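Local coordinates for DyP2 (Amycolatopsis sp. ATCC 39116, PDB 4G2C), which probably oxidises dyes and other substrates with hydrogen peroxide, as a heme-containing, manganese-binding dye peroxidase of a lignin-reactive bacterium, at residues D65-L70 / V167-D172; V241-P246 / D333-S338; N279-K284 / R396-V401. One frame throughout, in Å; residues are numbered along the deposited sequence.

Interaction 1: D65-L70 / V167-D172. With ACT (acetate ion), chain T.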
loop_
_atom_site.group_PDB
_atom_site.type_symbol
_atom_site.label_atom_id
_atom_site.label_comp_id
_atom_site.label_asym_id
_atom_site.label_seq_id
_atom_site.Cartn_x
_atom_site.Cartn_y
_atom_site.Cartn_z
ATOM N N ASP A 65 9.480 -10.584 -0.889
ATOM C CA ASP A 65 10.309 -10.106 -2.002
ATOM C C ASP A 65 10.039 -10.954 -3.234
ATOM O O ASP A 65 10.240 -10.527 -4.359
ATOM C CB ASP A 65 11.797 -10.163 -1.636
ATOM C CG ASP A 65 12.158 -9.224 -0.496
ATOM O OD1 ASP A 65 11.537 -8.139 -0.378
ATOM O OD2 ASP A 65 13.067 -9.562 0.284
ATOM N N ARG A 66 9.592 -12.177 -2.996
ATOM C CA ARG A 66 9.056 -13.024 -4.045
ATOM C C ARG A 66 7.634 -13.270 -3.627
ATOM O O ARG A 66 7.384 -13.736 -2.518
ATOM C CB ARG A 66 9.820 -14.353 -4.126
ATOM C CG ARG A 66 11.213 -14.236 -4.738
ATOM C CD ARG A 66 11.126 -13.667 -6.150
ATOM N NE ARG A 66 12.332 -13.934 -6.924
ATOM C CZ ARG A 66 12.386 -14.754 -7.972
ATOM N NH1 ARG A 66 11.288 -15.384 -8.388
ATOM N NH2 ARG A 66 13.540 -14.938 -8.608
ATOM N N LEU A 67 6.701 -12.934 -4.505
ATOM C CA LEU A 67 5.289 -13.057 -4.195
ATOM C C LEU A 67 4.524 -13.638 -5.370
ATOM O O LEU A 67 4.639 -13.163 -6.501
ATOM C CB LEU A 67 4.705 -11.688 -3.832
ATOM C CG LEU A 67 3.186 -11.612 -3.699
ATOM C CD1 LEU A 67 2.729 -12.383 -2.468
ATOM C CD2 LEU A 67 2.742 -10.161 -3.625
ATOM N N THR A 68 3.745 -14.674 -5.088
ATOM C CA THR A 68 2.802 -15.221 -6.055
ATOM C C THR A 68 1.391 -14.864 -5.610
ATOM O O THR A 68 1.045 -15.077 -4.455
ATOM C CB THR A 68 2.945 -16.766 -6.164
ATOM O OG1 THR A 68 4.002 -17.084 -7.080
ATOM C CG2 THR A 68 1.643 -17.403 -6.655
ATOM N N VAL A 69 0.600 -14.286 -6.516
ATOM C CA VAL A 69 -0.792 -13.922 -6.242
ATOM C C VAL A 69 -1.706 -14.801 -7.083
ATOM O O VAL A 69 -1.523 -14.895 -8.296
ATOM C CB VAL A 69 -1.096 -12.461 -6.641
ATOM C CG1 VAL A 69 -2.501 -12.085 -6.239
ATOM C CG2 VAL A 69 -0.078 -11.487 -6.031
ATOM N N LEU A 70 -2.691 -15.429 -6.444
ATOM C CA LEU A 70 -3.614 -16.332 -7.126
ATOM C C LEU A 70 -5.052 -15.902 -6.880
ATOM O O LEU A 70 -5.498 -15.851 -5.739
ATOM C CB LEU A 70 -3.413 -17.767 -6.641
ATOM C CG LEU A 70 -2.063 -18.446 -6.915
ATOM C CD1 LEU A 70 -2.041 -19.833 -6.283
ATOM C CD2 LEU A 70 -1.770 -18.534 -8.417
ATOM N N VAL A 167 -8.527 -14.610 -3.041
ATOM C CA VAL A 167 -7.138 -14.386 -3.409
ATOM C C VAL A 167 -6.216 -15.160 -2.486
ATOM O O VAL A 167 -6.473 -15.284 -1.286
ATOM C CB VAL A 167 -6.762 -12.895 -3.390
ATOM C CG1 VAL A 167 -6.893 -12.329 -1.969
ATOM C CG2 VAL A 167 -5.352 -12.707 -3.924
ATOM N N LEU A 168 -5.152 -15.704 -3.056
ATOM C CA LEU A 168 -4.119 -16.357 -2.262
ATOM C C LEU A 168 -2.837 -15.562 -2.420
ATOM O O LEU A 168 -2.469 -15.188 -3.541
ATOM C CB LEU A 168 -3.886 -17.783 -2.748
ATOM C CG LEU A 168 -4.809 -18.845 -2.173
ATOM C CD1 LEU A 168 -6.211 -18.311 -2.070
ATOM C CD2 LEU A 168 -4.762 -20.081 -3.064
ATOM N N LEU A 169 -2.176 -15.280 -1.304
ATOM C CA LEU A 169 -0.872 -14.638 -1.333
ATOM C C LEU A 169 0.169 -15.605 -0.767
ATOM O O LEU A 169 0.045 -16.085 0.355
ATOM C CB LEU A 169 -0.896 -13.324 -0.543
ATOM C CG LEU A 169 -1.979 -12.317 -0.973
ATOM C CD1 LEU A 169 -2.075 -11.150 0.018
ATOM C CD2 LEU A 169 -1.726 -11.793 -2.381
ATOM N N LEU A 170 1.177 -15.904 -1.574
ATOM C CA LEU A 170 2.272 -16.767 -1.174
ATOM C C LEU A 170 3.555 -15.962 -1.274
ATOM O O LEU A 170 3.983 -15.608 -2.375
ATOM C CB LEU A 170 2.372 -17.970 -2.114
ATOM C CG LEU A 170 1.261 -19.012 -2.153
ATOM C CD1 LEU A 170 -0.087 -18.394 -2.565
ATOM C CD2 LEU A 170 1.695 -20.142 -3.099
ATOM N N GLY A 171 4.171 -15.670 -0.133
ATOM C CA GLY A 171 5.319 -14.781 -0.108
ATOM C C GLY A 171 6.471 -15.240 0.772
ATOM O O GLY A 171 6.278 -15.928 1.786
ATOM N N ASP A 172 7.677 -14.844 0.381
ATOM C CA ASP A 172 8.884 -15.237 1.091
ATOM C C ASP A 172 10.033 -14.358 0.597
ATOM O O ASP A 172 9.879 -13.616 -0.376
ATOM C CB ASP A 172 9.190 -16.719 0.851
ATOM C CG ASP A 172 10.066 -17.330 1.937
ATOM O OD1 ASP A 172 9.535 -17.722 3.003
ATOM O OD2 ASP A 172 11.293 -17.435 1.719
HETATM C C ACT T . 7.822 -15.437 -7.384
HETATM O O ACT T . 8.558 -16.396 -7.022
HETATM O OXT ACT T . 8.282 -14.265 -7.281
HETATM C CH3 ACT T . 6.446 -15.677 -7.918
#

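Interaction 2: V241-P246 / D333-S338. With ACT (acetate ion), chain H.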
loop_
_atom_site.group_PDB
_atom_site.type_symbol
_atom_site.label_atom_id
_atom_site.label_comp_id
_atom_site.label_asym_id
_atom_site.label_seq_id
_atom_site.Cartn_x
_atom_site.Cartn_y
_atom_site.Cartn_z
ATOM N N VAL A 241 10.505 9.682 16.560
ATOM C CA VAL A 241 9.063 9.881 16.497
ATOM C C VAL A 241 8.652 11.165 17.227
ATOM O O VAL A 241 7.583 11.226 17.818
ATOM C CB VAL A 241 8.332 8.701 17.151
ATOM C CG1 VAL A 241 8.690 7.379 16.441
ATOM C CG2 VAL A 241 8.679 8.622 18.634
ATOM N N ASN A 242 9.505 12.186 17.195
ATOM C CA ASN A 242 9.250 13.422 17.945
ATOM C C ASN A 242 8.272 14.331 17.234
ATOM O O ASN A 242 7.506 15.058 17.851
ATOM C CB ASN A 242 10.541 14.219 18.152
ATOM C CG ASN A 242 11.609 13.439 18.889
ATOM O OD1 ASN A 242 11.326 12.615 19.768
ATOM N ND2 ASN A 242 12.853 13.703 18.536
ATOM N N ASP A 243 8.329 14.307 15.921
ATOM C CA ASP A 243 7.564 15.232 15.119
ATOM C C ASP A 243 6.354 14.500 14.534
ATOM O O ASP A 243 5.254 15.048 14.470
ATOM C CB ASP A 243 8.468 15.769 14.021
ATOM C CG ASP A 243 7.991 17.070 13.460
ATOM O OD1 ASP A 243 6.814 17.422 13.713
ATOM O OD2 ASP A 243 8.795 17.728 12.746
ATOM N N TRP A 244 6.562 13.254 14.115
ATOM C CA TRP A 244 5.475 12.442 13.582
ATOM C C TRP A 244 5.270 11.184 14.424
ATOM O O TRP A 244 6.185 10.383 14.586
ATOM C CB TRP A 244 5.741 12.070 12.114
ATOM C CG TRP A 244 4.710 11.129 11.557
ATOM C CD1 TRP A 244 4.886 9.815 11.243
ATOM C CD2 TRP A 244 3.332 11.425 11.287
ATOM N NE1 TRP A 244 3.710 9.276 10.786
ATOM C CE2 TRP A 244 2.742 10.246 10.799
ATOM C CE3 TRP A 244 2.545 12.576 11.408
ATOM C CZ2 TRP A 244 1.402 10.183 10.427
ATOM C CZ3 TRP A 244 1.240 12.521 11.041
ATOM C CH2 TRP A 244 0.665 11.332 10.558
ATOM N N ASP A 245 4.073 11.031 14.979
ATOM C CA ASP A 245 3.711 9.823 15.720
ATOM C C ASP A 245 3.083 8.828 14.725
ATOM O O ASP A 245 2.031 9.101 14.151
ATOM C CB ASP A 245 2.747 10.192 16.857
ATOM C CG ASP A 245 2.173 8.966 17.590
ATOM O OD1 ASP A 245 2.854 7.912 17.663
ATOM O OD2 ASP A 245 1.034 9.071 18.110
ATOM N N PRO A 246 3.759 7.693 14.472
ATOM C CA PRO A 246 3.244 6.729 13.486
ATOM C C PRO A 246 2.252 5.713 14.082
ATOM O O PRO A 246 1.711 4.882 13.339
ATOM C CB PRO A 246 4.516 6.020 13.013
ATOM C CG PRO A 246 5.415 6.047 14.231
ATOM C CD PRO A 246 5.086 7.311 14.989
ATOM N N ASP A 333 10.452 11.210 10.512
ATOM C CA ASP A 333 10.087 12.083 11.612
ATOM C C ASP A 333 9.981 13.547 11.180
ATOM O O ASP A 333 10.854 14.361 11.481
ATOM C CB ASP A 333 11.120 11.958 12.723
ATOM C CG ASP A 333 10.571 12.375 14.055
ATOM O OD1 ASP A 333 9.342 12.577 14.130
ATOM O OD2 ASP A 333 11.356 12.499 15.014
ATOM N N PHE A 334 8.909 13.868 10.466
ATOM C CA PHE A 334 8.662 15.236 10.008
ATOM C C PHE A 334 7.162 15.462 9.821
ATOM O O PHE A 334 6.390 14.511 9.656
ATOM C CB PHE A 334 9.347 15.486 8.657
ATOM C CG PHE A 334 8.846 14.590 7.554
ATOM C CD1 PHE A 334 7.692 14.923 6.834
ATOM C CD2 PHE A 334 9.490 13.392 7.274
ATOM C CE1 PHE A 334 7.208 14.092 5.829
ATOM C CE2 PHE A 334 9.007 12.537 6.274
ATOM C CZ PHE A 334 7.868 12.890 5.543
ATOM N N SER A 335 6.768 16.730 9.847
ATOM C CA SER A 335 5.424 17.158 9.497
ATOM C C SER A 335 5.619 18.332 8.561
ATOM O O SER A 335 6.746 18.699 8.252
ATOM C CB SER A 335 4.640 17.619 10.737
ATOM O OG SER A 335 5.093 18.887 11.196
ATOM N N TYR A 336 4.521 18.938 8.123
ATOM C CA TYR A 336 4.595 20.091 7.239
ATOM C C TYR A 336 4.309 21.418 7.962
ATOM O O TYR A 336 3.969 22.416 7.321
ATOM C CB TYR A 336 3.616 19.906 6.081
ATOM C CG TYR A 336 3.889 18.649 5.319
ATOM C CD1 TYR A 336 4.946 18.582 4.417
ATOM C CD2 TYR A 336 3.102 17.519 5.506
ATOM C CE1 TYR A 336 5.220 17.417 3.726
ATOM C CE2 TYR A 336 3.362 16.356 4.817
ATOM C CZ TYR A 336 4.424 16.313 3.927
ATOM O OH TYR A 336 4.684 15.160 3.233
ATOM N N ASP A 337 4.445 21.416 9.287
ATOM C CA ASP A 337 4.090 22.578 10.101
ATOM C C ASP A 337 5.046 23.757 9.894
ATOM O O ASP A 337 4.706 24.886 10.217
ATOM C CB ASP A 337 4.002 22.195 11.590
ATOM C CG ASP A 337 2.747 21.395 11.917
ATOM O OD1 ASP A 337 1.853 21.291 11.045
ATOM O OD2 ASP A 337 2.651 20.868 13.041
ATOM N N SER A 338 6.241 23.484 9.373
ATOM C CA SER A 338 7.168 24.536 8.952
ATOM C C SER A 338 7.213 24.671 7.444
ATOM O O SER A 338 8.218 25.137 6.895
ATOM C CB SER A 338 8.584 24.255 9.450
ATOM O OG SER A 338 8.666 24.352 10.855
HETATM C C ACT H . 4.850 19.314 15.570
HETATM O O ACT H . 4.665 20.527 15.850
HETATM O OXT ACT H . 4.914 19.016 14.346
HETATM C CH3 ACT H . 4.987 18.272 16.646
#

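Interaction 3: N279-K284 / R396-V401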
loop_
_atom_site.group_PDB
_atom_site.type_symbol
_atom_site.label_atom_id
_atom_site.label_comp_id
_atom_site.label_asym_id
_atom_site.label_seq_id
_atom_site.Cartn_x
_atom_site.Cartn_y
_atom_site.Cartn_z
ATOM N N ASN A 279 4.436 3.620 -16.388
ATOM C CA ASN A 279 5.216 4.028 -17.542
ATOM C C ASN A 279 6.395 4.875 -17.052
ATOM O O ASN A 279 6.317 6.108 -16.999
ATOM C CB ASN A 279 4.341 4.815 -18.524
ATOM C CG ASN A 279 5.069 5.159 -19.822
ATOM O OD1 ASN A 279 6.291 5.279 -19.860
ATOM N ND2 ASN A 279 4.308 5.310 -20.891
ATOM N N VAL A 280 7.470 4.196 -16.665
ATOM C CA VAL A 280 8.654 4.844 -16.132
ATOM C C VAL A 280 9.203 5.853 -17.123
ATOM O O VAL A 280 9.572 6.974 -16.750
ATOM C CB VAL A 280 9.732 3.823 -15.818
ATOM C CG1 VAL A 280 10.974 4.520 -15.242
ATOM C CG2 VAL A 280 9.187 2.788 -14.864
ATOM N N ARG A 281 9.228 5.459 -18.392
ATOM C CA ARG A 281 9.701 6.339 -19.451
ATOM C C ARG A 281 9.040 7.715 -19.387
ATOM O O ARG A 281 9.712 8.750 -19.383
ATOM C CB ARG A 281 9.474 5.700 -20.828
ATOM C CG ARG A 281 9.800 6.627 -22.011
ATOM C CD ARG A 281 10.338 5.856 -23.233
ATOM N NE ARG A 281 9.311 5.144 -24.003
ATOM C CZ ARG A 281 9.417 3.881 -24.433
ATOM N NH1 ARG A 281 10.507 3.154 -24.158
ATOM N NH2 ARG A 281 8.425 3.334 -25.135
ATOM N N LEU A 282 7.715 7.725 -19.346
ATOM C CA LEU A 282 6.986 8.975 -19.436
ATOM C C LEU A 282 7.173 9.784 -18.150
ATOM O O LEU A 282 7.220 11.027 -18.169
ATOM C CB LEU A 282 5.514 8.678 -19.677
ATOM C CG LEU A 282 4.507 9.813 -19.734
ATOM C CD1 LEU A 282 4.810 10.772 -20.858
ATOM C CD2 LEU A 282 3.128 9.199 -19.910
ATOM N N PHE A 283 7.280 9.071 -17.033
ATOM C CA PHE A 283 7.463 9.728 -15.740
ATOM C C PHE A 283 8.811 10.438 -15.686
ATOM O O PHE A 283 8.911 11.544 -15.156
ATOM C CB PHE A 283 7.306 8.734 -14.563
ATOM C CG PHE A 283 7.203 9.401 -13.223
ATOM C CD1 PHE A 283 5.983 9.875 -12.761
ATOM C CD2 PHE A 283 8.334 9.594 -12.440
ATOM C CE1 PHE A 283 5.891 10.513 -11.534
ATOM C CE2 PHE A 283 8.245 10.222 -11.217
ATOM C CZ PHE A 283 7.023 10.682 -10.764
ATOM N N LYS A 284 9.843 9.803 -16.241
ATOM C CA LYS A 284 11.170 10.413 -16.297
ATOM C C LYS A 284 11.231 11.568 -17.295
ATOM O O LYS A 284 12.001 12.503 -17.111
ATOM C CB LYS A 284 12.250 9.384 -16.625
ATOM C CG LYS A 284 12.500 8.400 -15.525
ATOM C CD LYS A 284 12.723 9.099 -14.182
ATOM C CE LYS A 284 13.026 8.078 -13.093
ATOM N NZ LYS A 284 13.068 8.664 -11.733
ATOM N N ARG A 396 14.156 3.675 -20.179
ATOM C CA ARG A 396 13.263 3.132 -19.156
ATOM C C ARG A 396 12.066 2.397 -19.768
ATOM O O ARG A 396 11.563 2.777 -20.817
ATOM C CB ARG A 396 12.753 4.241 -18.228
ATOM C CG ARG A 396 13.831 5.164 -17.675
ATOM C CD ARG A 396 14.785 4.430 -16.765
ATOM N NE ARG A 396 15.694 5.368 -16.116
ATOM C CZ ARG A 396 16.678 5.020 -15.293
ATOM N NH1 ARG A 396 16.896 3.739 -15.013
ATOM N NH2 ARG A 396 17.445 5.955 -14.752
ATOM N N PRO A 397 11.586 1.345 -19.097
ATOM C CA PRO A 397 10.380 0.677 -19.595
ATOM C C PRO A 397 9.190 1.635 -19.632
ATOM O O PRO A 397 9.173 2.639 -18.922
ATOM C CB PRO A 397 10.140 -0.423 -18.564
ATOM C CG PRO A 397 10.900 0.018 -17.350
ATOM C CD PRO A 397 12.083 0.747 -17.850
ATOM N N ALA A 398 8.215 1.333 -20.474
ATOM C CA ALA A 398 7.012 2.149 -20.570
ATOM C C ALA A 398 5.769 1.363 -20.141
ATOM O O ALA A 398 4.711 1.954 -19.926
ATOM C CB ALA A 398 6.842 2.687 -21.990
ATOM N N LYS A 399 5.902 0.042 -20.014
ATOM C CA LYS A 399 4.765 -0.816 -19.649
ATOM C C LYS A 399 5.203 -2.148 -19.065
ATOM O O LYS A 399 6.381 -2.490 -19.105
ATOM C CB LYS A 399 3.871 -1.077 -20.864
ATOM C CG LYS A 399 4.586 -1.789 -22.015
ATOM C CD LYS A 399 3.622 -2.119 -23.151
ATOM C CE LYS A 399 4.347 -2.799 -24.324
ATOM N NZ LYS A 399 3.398 -3.379 -25.322
ATOM N N ASP A 400 4.238 -2.899 -18.530
ATOM C CA ASP A 400 4.456 -4.277 -18.066
ATOM C C ASP A 400 5.374 -4.391 -16.856
ATOM O O ASP A 400 5.839 -5.486 -16.519
ATOM C CB ASP A 400 4.982 -5.170 -19.194
ATOM C CG ASP A 400 3.925 -5.477 -20.231
ATOM O OD1 ASP A 400 2.745 -5.148 -19.997
ATOM O OD2 ASP A 400 4.271 -6.059 -21.277
ATOM N N VAL A 401 5.646 -3.251 -16.237
ATOM C CA VAL A 401 6.202 -3.201 -14.895
ATOM C C VAL A 401 5.295 -2.251 -14.110
ATOM O O VAL A 401 4.519 -1.483 -14.698
ATOM C CB VAL A 401 7.613 -2.588 -14.881
ATOM C CG1 VAL A 401 8.575 -3.369 -15.792
ATOM C CG2 VAL A 401 7.527 -1.120 -15.290
#

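Interaction 1: D65-L70 / V167-D172
Leu70 pairs with Leu168, and Asp172 with Arg66, at the two ends of an antiparallel ladder in the alpha+beta barrel domain of the DyP family. Strands 66-70 and 167-172 run 4.7 Å apart, their N-to-C directions 170° apart, and hydrogen-bonded pairs alternate with non-hydrogen-bonded ones. Leu70 loses the most surface here. Its backbone forms both bonds with Leu168, and the one from Leu168 N to Leu70 O is short at 2.7 Å. On the same face of the sheet their side chains meet at the root, Leu70 CB lying 3.9 Å from Leu168 CB. Because Leu70 CG stands anti to the carbonyl carbon (chi1 -64°), its branch reaches diagonally toward Leu170, the residue second in burial, and the two CD1 methyls come within loose contact. Leu170 CB and CD1 both lie against Thr68 O. Helix 175-188 covers this leucine face, with Leu181 against Leu170 and Arg182 against Leu70.

The opposite face carries Val69, Leu169 and Leu67, of which Leu67 meets Met406 and Val69 meets Leu404 on strand 402-409. Val69 CG1 is the meeting point, 3.7 Å from Val167 CG2 and 3.9 Å from Leu169 CD2, with Val69 and Leu169 lying side by side. Leu67 sends CD1 over Gly171, whose lack of a side chain leaves the methyl close to the backbone, 3.5 Å from Leu170 O.

At the ladder's end Asp65 and Arg66 both face Asp172, a classic beta bulge. The Asp172 carboxylate stays off the opposite strand and takes a weak bond from Thr174 N. Its backbone does the joining: Asp172 N donates to Arg66 O, and Arg66 N reaches Asp172 O over 3.0 Å, nearly straight at 167°.

Interaction 2: V241-P246 / D333-S338
The backbones of Asn242, Asp243 and Trp244 turn three successive N-H groups toward the Asp333 carboxylate, with Trp244 CA and Asp333 CA only 5.0 Å apart and neither loop in a regular helix or strand. Asp333 carries the contact. With CG anti to the backbone N (chi1 -158°), its carboxylate reaches into the loop 241-246. OD2 takes Asn242 N at 2.9 Å, whereas OD1 accepts twice, from Asp243 N at 2.7 Å and from Trp244 N at 2.9 Å. The first two donors come from the syn side, somewhat out of the carboxylate plane; Trp244 N meets OD1 nearly along the C-O bond, with an angle at hydrogen of 165°. Three bonds fix the carboxylate's rotation and would probably stabilise its negative charge. Asp243 also packs here, its CB 3.3 Å from Asp333 OD1.

Beyond this grip, Trp244 CB rests 3.5 Å from Phe334 O, while the indole leads off toward Arg357 and Arg369, both in cation-pi contact with it. Ser335 OG accepts from Asp337 N at 3.2 Å, forming an ST turn, and donates to an acetate probably left from crystallisation.

Phe334 faces the other way, its side chain about 5 Å from the heme. The two loops sit between helix 228-237, which Val241 touches at Glu234 and Arg235, and helix 350-354, on which Tyr336 packs.

Interaction 3: N279-K284 / R396-V401
The N terminus of helix 280-293 is capped by Asn279, which also packs against Ala398 of the loop leading to strand 402-409. The amide carbon CG of Asn279 lies 3.2 Å from Ala398 O, and its OD1 accepts from Leu282 N at 2.9 Å, the donor standing well above the carbonyl plane. With an alanine here, the Leu282 N-H is likely to lose its side-chain capping acceptor, and a gap to open beside Ala398.

The loop supplies a second acceptor to the first turn: Arg281 N donates to Pro397 O at 2.9 Å. Arg281, bent at chi2 and chi3, sets one guanidinium face against Ala398 CB. Val280 packs on the same loop, CG1 3.5 Å from Arg396 CB and CG2 against the Pro397 ring.

The Lys284 and Arg396 side chains cross, with Lys284 CG 4.1 Å from Arg396 CG, but their charged ends part. Arg396 hydrogen-bonds Ala389 O and forms a salt bridge with Asp385; Lys284 hydrogen-bonds Phe215 O and forms a salt bridge with Glu287, a manganese ligand along with Glu313. The arrangement is that of an Asn N-capped helix start, here on the helix that carries a ligand of the manganese site.

From the N terminus, interaction 1 comes first, closing 96 intervening residues, many of them helical, by pairing strands 66-74 and 166-172 of the first sheet. It is complete before the others begin. Interaction 2 opens after helix 228-237; interaction 3 opens at 279-284, before 333-338 closes interaction 2, and is itself closed only by 396-401. The two therefore cross, without touching: their nearest atoms are about 15 Å apart. Interaction 2 joins two loops, one bringing Phe334 near the heme, and interaction 3 ties helix 280-293 to the approach of strand 402-409, whose sheet faces that of interaction 1.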